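Local coordinates for protein lactococcal phage P2 ORF15 (Lactococcus phage p2, PDB 2WZP) that probably forms, as the distal tail protein, part of the hub at the end of the phage tail to which the host-adsorption apparatus is attached, at residues M[47-51]-M[52-56]. Sequence-based numbering, arbitrary orientation.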
ATOM      1  N   TRP M  47      23.081 -26.889 -20.368  1.00 30.21           N
ATOM      2  CA  TRP M  47      22.757 -26.684 -18.976  1.00 29.28           C
ATOM      3  C   TRP M  47      21.338 -27.132 -18.831  1.00 33.35           C
ATOM      4  O   TRP M  47      20.490 -26.575 -19.512  1.00 33.26           O
ATOM      5  CB  TRP M  47      22.865 -25.200 -18.636  1.00 27.97           C
ATOM      6  CG  TRP M  47      24.275 -24.730 -18.492  1.00 28.75           C
ATOM      7  CD1 TRP M  47      25.097 -24.284 -19.484  1.00 31.44           C
ATOM      8  CD2 TRP M  47      25.045 -24.696 -17.280  1.00 28.43           C
ATOM      9  NE1 TRP M  47      26.321 -23.946 -18.963  1.00 31.00           N
ATOM     10  CE2 TRP M  47      26.320 -24.186 -17.611  1.00 32.46           C
ATOM     11  CE3 TRP M  47      24.768 -25.018 -15.934  1.00 29.32           C
ATOM     12  CZ2 TRP M  47      27.325 -23.995 -16.648  1.00 31.69           C
ATOM     13  CZ3 TRP M  47      25.763 -24.829 -14.980  1.00 30.82           C
ATOM     14  CH2 TRP M  47      27.020 -24.315 -15.336  1.00 31.60           C
ATOM     15  N   ASP M  48      21.060 -28.165 -18.005  1.00 31.15           N
ATOM     16  CA  ASP M  48      19.671 -28.593 -17.773  1.00 30.85           C
ATOM     17  C   ASP M  48      19.066 -27.616 -16.754  1.00 33.49           C
ATOM     18  O   ASP M  48      19.292 -27.769 -15.548  1.00 33.48           O
ATOM     19  CB  ASP M  48      19.575 -30.040 -17.252  1.00 32.11           C
ATOM     20  CG  ASP M  48      18.153 -30.585 -17.162  1.00 39.86           C
ATOM     21  OD1 ASP M  48      17.985 -31.818 -17.212  1.00 42.08           O
ATOM     22  OD2 ASP M  48      17.212 -29.781 -17.068  1.00 43.83           O
ATOM     23  N   VAL M  49      18.295 -26.628 -17.232  1.00 26.97           N
ATOM     24  CA  VAL M  49      17.715 -25.634 -16.325  1.00 25.59           C
ATOM     25  C   VAL M  49      16.354 -26.017 -15.706  1.00 29.35           C
ATOM     26  O   VAL M  49      15.592 -25.173 -15.233  1.00 28.75           O
ATOM     27  CB  VAL M  49      17.872 -24.161 -16.802  1.00 27.84           C
ATOM     28  CG1 VAL M  49      19.361 -23.821 -17.005  1.00 26.91           C
ATOM     29  CG2 VAL M  49      17.063 -23.888 -18.063  1.00 26.96           C
ATOM     30  N   THR M  50      16.094 -27.321 -15.664  1.00 27.80           N
ATOM     31  CA  THR M  50      14.890 -27.898 -15.075  1.00 28.52           C
ATOM     32  C   THR M  50      15.305 -28.851 -13.950  1.00 34.86           C
ATOM     33  O   THR M  50      14.716 -28.814 -12.872  1.00 36.11           O
ATOM     34  CB  THR M  50      14.018 -28.553 -16.168  1.00 30.94           C
ATOM     35  OG1 THR M  50      13.662 -27.554 -17.114  1.00 30.34           O
ATOM     36  CG2 THR M  50      12.748 -29.142 -15.625  1.00 25.28           C
ATOM     37  N   ASN M  51      16.355 -29.655 -14.188  1.00 31.39           N
ATOM     38  CA  ASN M  51      16.838 -30.676 -13.262  1.00 30.82           C
ATOM     39  C   ASN M  51      18.276 -30.524 -12.760  1.00 35.84           C
ATOM     40  O   ASN M  51      18.682 -31.290 -11.884  1.00 37.19           O
ATOM     41  CB  ASN M  51      16.655 -32.058 -13.889  1.00 27.02           C
ATOM     42  CG  ASN M  51      15.275 -32.287 -14.442  1.00 43.02           C
ATOM     43  OD1 ASN M  51      14.266 -32.267 -13.722  1.00 39.33           O
ATOM     44  ND2 ASN M  51      15.206 -32.459 -15.750  1.00 30.93           N
ATOM     45  N   GLY M  52      19.046 -29.603 -13.337  1.00 30.51           N
ATOM     46  CA  GLY M  52      20.440 -29.397 -12.965  1.00 29.88           C
ATOM     47  C   GLY M  52      20.665 -28.582 -11.711  1.00 35.77           C
ATOM     48  O   GLY M  52      19.731 -28.314 -10.949  1.00 37.03           O
ATOM     49  N   LYS M  53      21.915 -28.160 -11.503  1.00 31.53           N
ATOM     50  CA  LYS M  53      22.328 -27.393 -10.329  1.00 31.00           C
ATOM     51  C   LYS M  53      22.027 -25.911 -10.481  1.00 32.62           C
ATOM     52  O   LYS M  53      22.025 -25.169  -9.501  1.00 31.14           O
ATOM     53  CB  LYS M  53      23.802 -27.656  -9.998  1.00 33.31           C
ATOM     54  CG  LYS M  53      24.094 -29.132  -9.723  1.00 38.35           C
ATOM     55  CD  LYS M  53      24.555 -29.390  -8.298  1.00 41.63           C
ATOM     56  CE  LYS M  53      25.348 -30.666  -8.243  1.00 50.12           C
ATOM     57  NZ  LYS M  53      26.108 -30.779  -6.974  1.00 70.26           N
ATOM     58  N   VAL M  54      21.773 -25.489 -11.724  1.00 28.74           N
ATOM     59  CA  VAL M  54      21.367 -24.142 -12.100  1.00 27.67           C
ATOM     60  C   VAL M  54      19.995 -24.349 -12.760  1.00 31.72           C
ATOM     61  O   VAL M  54      19.907 -25.085 -13.752  1.00 30.66           O
ATOM     62  CB  VAL M  54      22.383 -23.475 -13.063  1.00 31.45           C
ATOM     63  CG1 VAL M  54      21.798 -22.209 -13.679  1.00 31.81           C
ATOM     64  CG2 VAL M  54      23.680 -23.149 -12.348  1.00 31.24           C
ATOM     65  N   ARG M  55      18.925 -23.731 -12.192  1.00 28.66           N
ATOM     66  CA  ARG M  55      17.550 -23.847 -12.706  1.00 27.41           C
ATOM     67  C   ARG M  55      16.853 -22.526 -13.001  1.00 31.26           C
ATOM     68  O   ARG M  55      17.124 -21.513 -12.350  1.00 30.56           O
ATOM     69  CB  ARG M  55      16.690 -24.664 -11.740  1.00 24.38           C
ATOM     70  CG  ARG M  55      17.211 -26.063 -11.532  1.00 25.92           C
ATOM     71  CD  ARG M  55      16.275 -26.885 -10.705  1.00 28.75           C
ATOM     72  NE  ARG M  55      17.000 -27.987 -10.087  1.00 42.04           N
ATOM     73  CZ  ARG M  55      16.460 -28.838  -9.228  1.00 57.75           C
ATOM     74  NH1 ARG M  55      15.181 -28.735  -8.897  1.00 51.31           N
ATOM     75  NH2 ARG M  55      17.189 -29.815  -8.711  1.00 47.34           N
ATOM     76  N   PHE M  56      15.908 -22.566 -13.962  1.00 29.12           N
ATOM     77  CA  PHE M  56      15.059 -21.439 -14.356  1.00 29.30           C
ATOM     78  C   PHE M  56      13.655 -21.759 -13.903  1.00 36.76           C
ATOM     79  O   PHE M  56      13.179 -22.883 -14.104  1.00 37.30           O
ATOM     80  CB  PHE M  56      15.025 -21.261 -15.877  1.00 30.55           C
ATOM     81  CG  PHE M  56      16.186 -20.590 -16.566  1.00 31.93           C
ATOM     82  CD1 PHE M  56      17.294 -20.133 -15.838  1.00 33.96           C
ATOM     83  CD2 PHE M  56      16.182 -20.416 -17.944  1.00 33.47           C
ATOM     84  CE1 PHE M  56      18.377 -19.542 -16.484  1.00 34.36           C
ATOM     85  CE2 PHE M  56      17.261 -19.808 -18.590  1.00 36.51           C
ATOM     86  CZ  PHE M  56      18.354 -19.385 -17.854  1.00 34.60           C
TER
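Val49 packs on Phe56 through CG2, which lies 4.0 Å from the centroid of the Phe56 ring and 29° off its normal, a CH-pi contact over one face. The same pair is tied through the backbone: Phe56 N donates to Val49 O at 2.9 Å, almost straight at 175°. Alongside, Val54 CG2 meets Trp47 CZ3 at 3.8 Å, an apolar contact. Arg55 runs extended from CG to NE past Thr50 O; its guanidinium has Asn51 CA over one face, while NE donates to Gly52 O at 2.9 Å, in both the guanidinium and the carbonyl planes, which helps hold the group there. The turn itself is shaped by Asp48. With CG anti to the backbone N (chi1 -173°), its OD2 accepts two bonds of 3.0 Å on one face of the carboxylate: Thr50 N close to the plane on the anti side, Asn51 N from well above it. OD1 takes Asn51 ND2 on its syn side at 3.2 Å, and that amide also bonds Gln32. Gly52 N closes the turn on Asp48 O. Farther out, Phe110 of helix 100-115 meets the Trp47 ring edge-to-face, Phe91 stacks on Phe56, and Phe96 is the cation-pi partner of Arg55. An Asx turn, extended to an Asx motif by Asn51 N, thus links strands 46-48 and 54-57, the two edges, within this chain, of the antiparallel sheet in the N-terminal Dit domain.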